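Local atomic coordinates of putative methylase (Clostridium difficile, PDB entry 3LDU), a protein that probably methylates guanine in ribosomal RNA, as its family does, and binds GTP in its Rossmann-like methyltransferase domain. Residues P309-R314 with Y341-Y346; L324-G329 with E350-Q355; K359-Y364 with F372-G377. All blocks are in the same frame, centred on the assembly; numbering follows the deposited sequence.

Contact 1. Residues P309-R314 with Y341-Y346; sequences PPYGER and YLITSY. With GTP (guanosine-5'-triphosphate), chain B.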
# COMPACT_ATOMS: atom_id res chain seq x y z
N PRO A 309 -16.23 9.08 -2.80
CA PRO A 309 -17.21 10.07 -2.30
C PRO A 309 -17.34 10.00 -0.78
O PRO A 309 -16.85 9.05 -0.18
CB PRO A 309 -18.53 9.62 -2.95
CG PRO A 309 -18.34 8.13 -3.16
CD PRO A 309 -16.88 7.99 -3.55
N PRO A 310 -18.03 10.98 -0.17
CA PRO A 310 -18.39 10.85 1.25
C PRO A 310 -19.15 9.54 1.47
O PRO A 310 -19.89 9.12 0.58
CB PRO A 310 -19.32 12.04 1.48
CG PRO A 310 -19.07 12.98 0.35
CD PRO A 310 -18.64 12.15 -0.81
N TYR A 311 -18.98 8.90 2.63
CA TYR A 311 -19.60 7.60 2.90
C TYR A 311 -20.95 7.70 3.61
O TYR A 311 -21.73 6.73 3.63
CB TYR A 311 -18.70 6.74 3.78
CG TYR A 311 -17.34 6.40 3.18
CD1 TYR A 311 -16.33 5.84 3.98
CD2 TYR A 311 -17.07 6.61 1.84
CE1 TYR A 311 -15.09 5.51 3.45
CE2 TYR A 311 -15.82 6.28 1.29
CZ TYR A 311 -14.83 5.74 2.10
OH TYR A 311 -13.61 5.42 1.56
N GLY A 312 -21.21 8.84 4.23
CA GLY A 312 -22.45 9.06 4.97
C GLY A 312 -22.60 8.14 6.18
O GLY A 312 -23.68 7.65 6.46
N GLU A 313 -21.50 7.91 6.89
CA GLU A 313 -21.53 7.00 8.03
C GLU A 313 -22.29 7.56 9.23
O GLU A 313 -22.87 6.81 10.01
CB GLU A 313 -20.11 6.60 8.45
CG GLU A 313 -19.36 5.80 7.38
CD GLU A 313 -18.14 5.07 7.93
OE1 GLU A 313 -17.87 5.20 9.15
OE2 GLU A 313 -17.46 4.38 7.15
N ARG A 314 -22.29 8.89 9.37
CA ARG A 314 -22.98 9.53 10.49
C ARG A 314 -24.46 9.73 10.19
O ARG A 314 -24.82 10.10 9.08
CB ARG A 314 -22.33 10.87 10.84
CG ARG A 314 -20.84 10.76 11.17
CD ARG A 314 -20.32 11.98 11.92
NE ARG A 314 -20.40 13.20 11.11
CZ ARG A 314 -21.28 14.18 11.31
NH1 ARG A 314 -22.17 14.09 12.29
NH2 ARG A 314 -21.26 15.25 10.52
N TYR A 341 -15.98 4.34 -11.42
CA TYR A 341 -15.62 3.43 -10.33
C TYR A 341 -15.68 4.24 -9.04
O TYR A 341 -15.10 5.31 -8.96
CB TYR A 341 -14.20 2.90 -10.55
CG TYR A 341 -14.03 2.18 -11.87
CD1 TYR A 341 -14.16 0.80 -11.96
CD2 TYR A 341 -13.78 2.89 -13.05
CE1 TYR A 341 -14.01 0.13 -13.17
CE2 TYR A 341 -13.65 2.23 -14.28
CZ TYR A 341 -13.75 0.85 -14.32
OH TYR A 341 -13.63 0.17 -15.53
N LEU A 342 -16.42 3.74 -8.06
CA LEU A 342 -16.62 4.50 -6.83
C LEU A 342 -16.42 3.61 -5.63
O LEU A 342 -16.92 2.49 -5.59
CB LEU A 342 -18.06 5.05 -6.78
CG LEU A 342 -18.45 6.08 -7.85
CD1 LEU A 342 -19.09 5.35 -9.02
CD2 LEU A 342 -19.40 7.13 -7.30
N ILE A 343 -15.67 4.11 -4.65
CA ILE A 343 -15.48 3.37 -3.41
C ILE A 343 -16.27 4.01 -2.28
O ILE A 343 -16.23 5.22 -2.08
CB ILE A 343 -13.96 3.25 -3.05
CG1 ILE A 343 -13.81 2.50 -1.72
CG2 ILE A 343 -13.29 4.63 -3.01
CD1 ILE A 343 -12.38 1.98 -1.45
N THR A 344 -17.06 3.21 -1.57
CA THR A 344 -17.82 3.72 -0.44
C THR A 344 -18.20 2.60 0.51
O THR A 344 -18.33 1.45 0.09
CB THR A 344 -19.10 4.48 -0.88
OG1 THR A 344 -19.80 4.91 0.30
CG2 THR A 344 -20.02 3.59 -1.70
N SER A 345 -18.38 2.95 1.77
CA SER A 345 -18.81 1.97 2.77
C SER A 345 -20.33 1.92 2.87
O SER A 345 -20.88 1.10 3.62
CB SER A 345 -18.22 2.30 4.14
OG SER A 345 -18.73 3.52 4.63
N TYR A 346 -21.01 2.78 2.12
CA TYR A 346 -22.47 2.78 2.10
C TYR A 346 -22.98 1.51 1.41
O TYR A 346 -22.85 1.35 0.20
CB TYR A 346 -23.00 4.05 1.42
CG TYR A 346 -24.50 4.23 1.60
CD1 TYR A 346 -25.01 4.83 2.75
CD2 TYR A 346 -25.39 3.79 0.63
CE1 TYR A 346 -26.37 4.98 2.93
CE2 TYR A 346 -26.75 3.95 0.80
CZ TYR A 346 -27.23 4.54 1.96
OH TYR A 346 -28.59 4.71 2.15
PG GTP B . -8.53 11.71 -0.98
O1G GTP B . -8.51 11.81 -2.49
O2G GTP B . -7.60 10.60 -0.56
O3G GTP B . -8.03 12.98 -0.34
O3B GTP B . -10.05 11.40 -0.51
PB GTP B . -10.92 12.54 0.23
O1B GTP B . -10.86 12.28 1.72
O2B GTP B . -10.37 13.91 -0.06
O3A GTP B . -12.46 12.44 -0.24
PA GTP B . -13.57 12.54 0.95
O1A GTP B . -13.19 13.69 1.86
O2A GTP B . -13.62 11.26 1.74
O5' GTP B . -14.99 12.89 0.29
C5' GTP B . -14.98 13.18 -1.07
C4' GTP B . -14.76 14.67 -1.25
O4' GTP B . -15.86 15.12 -2.00
C3' GTP B . -14.74 15.53 0.02
O3' GTP B . -13.51 16.22 0.06
C2' GTP B . -15.87 16.55 -0.14
O2' GTP B . -15.46 17.88 0.09
C1' GTP B . -16.19 16.43 -1.61
N9 GTP B . -17.59 16.63 -1.99
C8 GTP B . -18.76 16.44 -1.30
N7 GTP B . -19.79 16.76 -2.13
C5 GTP B . -19.27 17.15 -3.33
C6 GTP B . -19.86 17.58 -4.52
O6 GTP B . -21.09 17.67 -4.64
N1 GTP B . -19.02 17.91 -5.57
C2 GTP B . -17.65 17.82 -5.45
N2 GTP B . -16.90 18.13 -6.49
N3 GTP B . -17.06 17.40 -4.26
C4 GTP B . -17.89 17.07 -3.24
O HOH W 1 -21.65 4.43 5.07
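The NPPY motif, N308 to Y311, lies along the end of strand 339-344, where P309 and Y311 touch I343, T344 and S345. P309 lays its ring against backbone, CD 3.2 Å from I343 O, a buried carbonyl with no polar partner in the model. The Y311 ring turns one face to the peptide between T344 and S345, S345 N lying above the plane but offset toward the rim. The side chains of Y311 and T344 pass each other, heading opposite ways, CD2 of the tyrosine 3.6 Å from OG1 of the threonine. The phenol OH is hydrogen-bonded to N308 ND2, so both ends of the motif are joined. NPPY is the signature of methyltransferases acting on amino groups of bases; in relatives its asparagine and aromatic residue hold the target base, and Y311 is probably placed for that role. P309 and P310 belong to the GTP pocket, P310 N 3.6 Å from GTP O5'. T344 OG1, anti to its own nitrogen (chi1 178°), accepts from Y346 N at 3.1 Å, an almost straight bond of 170° that makes an ST turn, and is also bonded to Y325 OH. At the outer end S345 OG donates to E313 OE2 at 3.0 Å, on the anti side of the carboxylate and 17° out of its plane. A water donates to this hydroxyl and, at 2.7 Å, to Y311 O.

Contact 2. Residues L324-G329 with E350-Q355; sequences LYKELG and EYEFGQ
F353 O, near the end of helix 349-353, accepts a hydrogen bond from R333 NH1, and also meets the CA-H of G329 (CA 3.4 Å away) and a weakly bonded water. The same water donates to K326 O at 2.8 Å, so it bridges the two helices, loosely on the F353 side. Glycine suits position 329 because it has no side chain: F353 O approaches the place where one would start, and the helices can close backbone to backbone. With CG anti to its nitrogen (chi1 -173°), the F353 ring lies against residues 324-329 of helix 315-333 and receives G329 CA over one face, a CH-pi contact with CA 3.8 Å from the ring centroid, offset toward the rim. L328 CB meets the ring at CE1. Two more CA-H...O contacts tighten the pair: F353 CA points almost straight (173°) at Y325 O, 3.5 Å away, and K326 CA lies 3.2 Å from E352 O. Y325 CB and E352 CB touch at 3.9 Å, the glutamate methylene at the edge of the tyrosine ring. Farther out, K326 NZ and E352 OE1 stay 4.5 Å apart, too far for a salt bridge, though the opposite charges may attract weakly. G354, with positive phi, then turns the chain out of the helix, and its N and that of Q355 both bond to E350 O. The short helix thus lies against helix 315-333, F353 stacking on F349 and meeting the Y375 ring of strand 368-375, while L324 and L328 face the GTP side.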
# COMPACT_ATOMS: atom_id res chain seq x y z
N LEU A 324 -26.68 12.74 -2.87
CA LEU A 324 -25.47 12.89 -3.66
C LEU A 324 -25.32 11.70 -4.61
O LEU A 324 -25.08 11.86 -5.80
CB LEU A 324 -24.25 12.99 -2.74
CG LEU A 324 -22.91 12.94 -3.48
CD1 LEU A 324 -22.76 14.15 -4.38
CD2 LEU A 324 -21.76 12.88 -2.47
N TYR A 325 -25.49 10.49 -4.07
CA TYR A 325 -25.37 9.28 -4.87
C TYR A 325 -26.35 9.30 -6.06
O TYR A 325 -25.98 8.96 -7.18
CB TYR A 325 -25.58 8.04 -4.00
CG TYR A 325 -24.47 7.79 -2.98
CD1 TYR A 325 -23.22 8.39 -3.10
CD2 TYR A 325 -24.70 6.96 -1.89
CE1 TYR A 325 -22.22 8.15 -2.16
CE2 TYR A 325 -23.70 6.72 -0.95
CZ TYR A 325 -22.47 7.32 -1.09
OH TYR A 325 -21.50 7.06 -0.14
N LYS A 326 -27.60 9.71 -5.81
CA LYS A 326 -28.60 9.80 -6.87
C LYS A 326 -28.16 10.82 -7.92
O LYS A 326 -28.20 10.57 -9.13
CB LYS A 326 -29.95 10.21 -6.29
CG LYS A 326 -31.07 10.30 -7.30
CD LYS A 326 -32.31 10.91 -6.66
CE LYS A 326 -32.73 10.14 -5.41
NZ LYS A 326 -33.22 8.78 -5.75
N GLU A 327 -27.73 11.98 -7.45
CA GLU A 327 -27.28 13.03 -8.35
C GLU A 327 -26.05 12.63 -9.16
O GLU A 327 -25.96 12.94 -10.36
CB GLU A 327 -27.09 14.33 -7.58
CG GLU A 327 -28.44 14.87 -7.09
CD GLU A 327 -28.32 16.09 -6.19
OE1 GLU A 327 -27.24 16.70 -6.13
OE2 GLU A 327 -29.33 16.44 -5.54
N LEU A 328 -25.10 11.93 -8.54
CA LEU A 328 -23.97 11.38 -9.28
C LEU A 328 -24.40 10.40 -10.37
O LEU A 328 -23.88 10.43 -11.49
CB LEU A 328 -22.98 10.68 -8.33
CG LEU A 328 -22.31 11.57 -7.29
CD1 LEU A 328 -21.49 10.71 -6.33
CD2 LEU A 328 -21.43 12.65 -7.94
N GLY A 329 -25.32 9.49 -10.03
CA GLY A 329 -25.81 8.53 -11.01
C GLY A 329 -26.38 9.24 -12.22
O GLY A 329 -26.07 8.89 -13.36
N GLU A 350 -25.66 0.99 -4.70
CA GLU A 350 -26.20 0.75 -6.04
C GLU A 350 -27.65 1.21 -6.14
O GLU A 350 -28.06 1.76 -7.16
CB GLU A 350 -26.07 -0.72 -6.42
CG GLU A 350 -24.63 -1.14 -6.67
CD GLU A 350 -24.46 -2.64 -6.66
OE1 GLU A 350 -24.59 -3.23 -5.57
OE2 GLU A 350 -24.20 -3.22 -7.73
N TYR A 351 -28.40 1.00 -5.07
CA TYR A 351 -29.80 1.42 -5.06
C TYR A 351 -29.96 2.94 -5.19
O TYR A 351 -30.78 3.42 -5.98
CB TYR A 351 -30.52 0.89 -3.82
CG TYR A 351 -31.97 1.31 -3.78
CD1 TYR A 351 -32.92 0.68 -4.58
CD2 TYR A 351 -32.39 2.35 -2.95
CE1 TYR A 351 -34.25 1.07 -4.55
CE2 TYR A 351 -33.71 2.74 -2.92
CZ TYR A 351 -34.64 2.10 -3.72
OH TYR A 351 -35.96 2.50 -3.68
N GLU A 352 -29.18 3.70 -4.44
CA GLU A 352 -29.32 5.16 -4.48
C GLU A 352 -28.68 5.75 -5.75
O GLU A 352 -29.19 6.72 -6.33
CB GLU A 352 -28.72 5.79 -3.23
CG GLU A 352 -29.28 5.24 -1.93
CD GLU A 352 -30.74 5.59 -1.72
OE1 GLU A 352 -31.27 6.45 -2.46
OE2 GLU A 352 -31.37 5.00 -0.81
N PHE A 353 -27.57 5.15 -6.17
CA PHE A 353 -26.87 5.54 -7.39
C PHE A 353 -27.72 5.27 -8.65
O PHE A 353 -27.58 5.97 -9.65
CB PHE A 353 -25.54 4.80 -7.48
CG PHE A 353 -24.67 5.23 -8.62
CD1 PHE A 353 -24.04 6.47 -8.59
CD2 PHE A 353 -24.46 4.39 -9.70
CE1 PHE A 353 -23.22 6.87 -9.63
CE2 PHE A 353 -23.64 4.79 -10.75
CZ PHE A 353 -23.02 6.04 -10.71
N GLY A 354 -28.59 4.27 -8.59
CA GLY A 354 -29.52 4.00 -9.68
C GLY A 354 -28.98 3.06 -10.75
O GLY A 354 -29.48 3.05 -11.88
N GLN A 355 -27.97 2.28 -10.41
CA GLN A 355 -27.35 1.38 -11.38
C GLN A 355 -26.60 0.25 -10.68
O GLN A 355 -25.93 0.48 -9.68
CB GLN A 355 -26.40 2.19 -12.28
CG GLN A 355 -25.92 1.45 -13.52
CD GLN A 355 -25.03 2.32 -14.38
OE1 GLN A 355 -24.44 1.85 -15.35
NE2 GLN A 355 -24.92 3.59 -14.02
O HOH W 2 -29.87 8.55 -10.01

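Contact 3. Residues K359-Y364 with F372-G377; sequences KKRKLY and FFQYPG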
# COMPACT_ATOMS: atom_id res chain seq x y z
N LYS A 359 -19.06 -5.19 -11.19
CA LYS A 359 -18.40 -5.91 -10.11
C LYS A 359 -18.45 -5.06 -8.85
O LYS A 359 -18.45 -3.83 -8.91
CB LYS A 359 -16.95 -6.22 -10.45
CG LYS A 359 -16.78 -7.15 -11.63
CD LYS A 359 -15.31 -7.54 -11.78
CE LYS A 359 -15.07 -8.37 -13.04
NZ LYS A 359 -15.21 -7.55 -14.28
N LYS A 360 -18.48 -5.73 -7.70
CA LYS A 360 -18.43 -5.06 -6.41
C LYS A 360 -17.34 -5.77 -5.62
O LYS A 360 -17.46 -6.97 -5.35
CB LYS A 360 -19.77 -5.20 -5.70
CG LYS A 360 -19.83 -4.67 -4.28
CD LYS A 360 -21.23 -4.84 -3.71
CE LYS A 360 -21.30 -4.51 -2.23
NZ LYS A 360 -22.70 -4.56 -1.71
N ARG A 361 -16.27 -5.06 -5.27
CA ARG A 361 -15.15 -5.69 -4.57
C ARG A 361 -15.02 -5.19 -3.15
O ARG A 361 -15.01 -3.98 -2.90
CB ARG A 361 -13.85 -5.49 -5.35
CG ARG A 361 -13.88 -6.11 -6.74
CD ARG A 361 -12.57 -5.90 -7.45
NE ARG A 361 -12.59 -6.31 -8.85
CZ ARG A 361 -11.79 -7.25 -9.36
NH1 ARG A 361 -11.84 -7.55 -10.64
NH2 ARG A 361 -10.93 -7.87 -8.57
N LYS A 362 -14.93 -6.13 -2.21
CA LYS A 362 -14.78 -5.76 -0.80
C LYS A 362 -13.34 -5.37 -0.51
O LYS A 362 -12.41 -6.14 -0.79
CB LYS A 362 -15.22 -6.91 0.10
CG LYS A 362 -15.02 -6.62 1.58
CD LYS A 362 -15.53 -7.76 2.47
CE LYS A 362 -17.03 -7.98 2.30
NZ LYS A 362 -17.59 -8.87 3.36
N LEU A 363 -13.15 -4.18 0.05
CA LEU A 363 -11.83 -3.62 0.31
C LEU A 363 -11.80 -2.93 1.67
O LEU A 363 -12.81 -2.90 2.37
CB LEU A 363 -11.44 -2.63 -0.79
CG LEU A 363 -11.31 -3.18 -2.21
CD1 LEU A 363 -11.17 -2.04 -3.21
CD2 LEU A 363 -10.09 -4.09 -2.28
N TYR A 364 -10.65 -2.36 2.04
CA TYR A 364 -10.51 -1.78 3.37
C TYR A 364 -9.67 -0.50 3.47
O TYR A 364 -8.51 -0.48 3.05
CB TYR A 364 -9.93 -2.81 4.35
CG TYR A 364 -10.94 -3.80 4.87
CD1 TYR A 364 -10.62 -5.14 4.98
CD2 TYR A 364 -12.20 -3.38 5.26
CE1 TYR A 364 -11.54 -6.05 5.46
CE2 TYR A 364 -13.13 -4.28 5.74
CZ TYR A 364 -12.79 -5.61 5.84
OH TYR A 364 -13.72 -6.51 6.32
N PHE A 372 -15.77 -1.42 -3.61
CA PHE A 372 -15.41 -0.70 -4.83
C PHE A 372 -16.41 -1.15 -5.89
O PHE A 372 -16.41 -2.31 -6.29
CB PHE A 372 -13.99 -1.10 -5.24
CG PHE A 372 -13.41 -0.26 -6.35
CD1 PHE A 372 -13.55 1.12 -6.37
CD2 PHE A 372 -12.70 -0.87 -7.37
CE1 PHE A 372 -12.98 1.88 -7.39
CE2 PHE A 372 -12.14 -0.13 -8.40
CZ PHE A 372 -12.27 1.25 -8.41
N PHE A 373 -17.28 -0.23 -6.30
CA PHE A 373 -18.32 -0.51 -7.30
C PHE A 373 -17.83 -0.12 -8.69
O PHE A 373 -17.50 1.04 -8.94
CB PHE A 373 -19.56 0.28 -6.96
CG PHE A 373 -20.18 -0.08 -5.65
CD1 PHE A 373 -21.11 -1.10 -5.58
CD2 PHE A 373 -19.84 0.61 -4.50
CE1 PHE A 373 -21.70 -1.44 -4.37
CE2 PHE A 373 -20.43 0.28 -3.29
CZ PHE A 373 -21.36 -0.74 -3.22
N GLN A 374 -17.80 -1.08 -9.61
CA GLN A 374 -17.14 -0.88 -10.89
C GLN A 374 -18.19 -0.84 -12.00
O GLN A 374 -19.01 -1.74 -12.10
CB GLN A 374 -16.18 -2.04 -11.15
CG GLN A 374 -15.14 -2.16 -10.05
CD GLN A 374 -14.23 -3.37 -10.19
OE1 GLN A 374 -13.66 -3.83 -9.20
NE2 GLN A 374 -14.09 -3.89 -11.40
N TYR A 375 -18.14 0.21 -12.81
CA TYR A 375 -19.10 0.41 -13.90
C TYR A 375 -18.40 0.69 -15.22
O TYR A 375 -18.41 1.82 -15.70
CB TYR A 375 -20.01 1.59 -13.59
CG TYR A 375 -20.88 1.45 -12.37
CD1 TYR A 375 -22.19 0.98 -12.47
CD2 TYR A 375 -20.41 1.81 -11.11
CE1 TYR A 375 -23.00 0.87 -11.35
CE2 TYR A 375 -21.21 1.69 -9.97
CZ TYR A 375 -22.51 1.22 -10.10
OH TYR A 375 -23.31 1.10 -8.99
N PRO A 376 -17.78 -0.34 -15.81
CA PRO A 376 -17.17 -0.16 -17.14
C PRO A 376 -18.24 0.20 -18.15
O PRO A 376 -19.38 -0.27 -18.03
CB PRO A 376 -16.58 -1.55 -17.45
CG PRO A 376 -17.29 -2.50 -16.52
CD PRO A 376 -17.53 -1.70 -15.28
N GLY A 377 -17.88 1.03 -19.13
CA GLY A 377 -18.82 1.49 -20.13
C GLY A 377 -19.32 0.35 -21.00
O GLY A 377 -18.75 -0.74 -21.00
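K360 and F373 run alongside each other in the same direction from a non-hydrogen-bonded pair of this antiparallel hairpin. K360 leaves with CG anti to its nitrogen (chi1 174°) and stays extended, so its methylenes pass obliquely by the phenylalanine ring, CD 3.5 Å from CE1, and its ammonium group can reach solvent. A lysine serves here because its aliphatic stem shields a buried ring without burying the charge. On the other face of the sheet, K359 and R361 pair with Q374 and F372. The side chains of R361 and Q374 cross at a slant, but the guanidinium and amide planes are nearly coplanar (8° apart), OE1 at the guanidinium edge. R361 NE approaches it at 2.7 Å, but the angle of 119° at the hydrogen makes this a weak bond, and R361 has a second conformer, so it is doubtful. The amide's NE2 rests 3.8 Å from K359 CB. L363 and F372 also keep company, CD1 of the leucine 3.6 Å from CB of the phenylalanine. Three backbone bonds fix the register: F372 N to R361 O at 2.8 Å, R361 N to F372 O at 2.9 Å, and Q374 N to K359 O at 2.9 Å. Strand 359-365 is one of two edge strands of the seven-stranded sheet, and strand 368-375 is inserted antiparallel between it and strand 339-344, as in class I methyltransferases; F373 meets F349 of helix 349-353, and F372 touches I343.

How the contacts relate
All three contacts lie in the methyltransferase domain and use neighbouring elements. Contact 1 is nearest the ligand and joins a loop to the end of strand 339-344 by ring-to-backbone packing, one direct hydrogen bond and a bridging water. Contact 2 is the most buried, holding two helices by CH-pi and CA-H...O contacts. Contact 3 is regular backbone pairing at the sheet edge, with charged side chains at its surface. Y325, from contact 2, reaches P310 O of contact 1 with its hydroxyl. L342 O bonds F373 N between contacts 1 and 3, and Q355 O bonds Y375 OH between contacts 2 and 3.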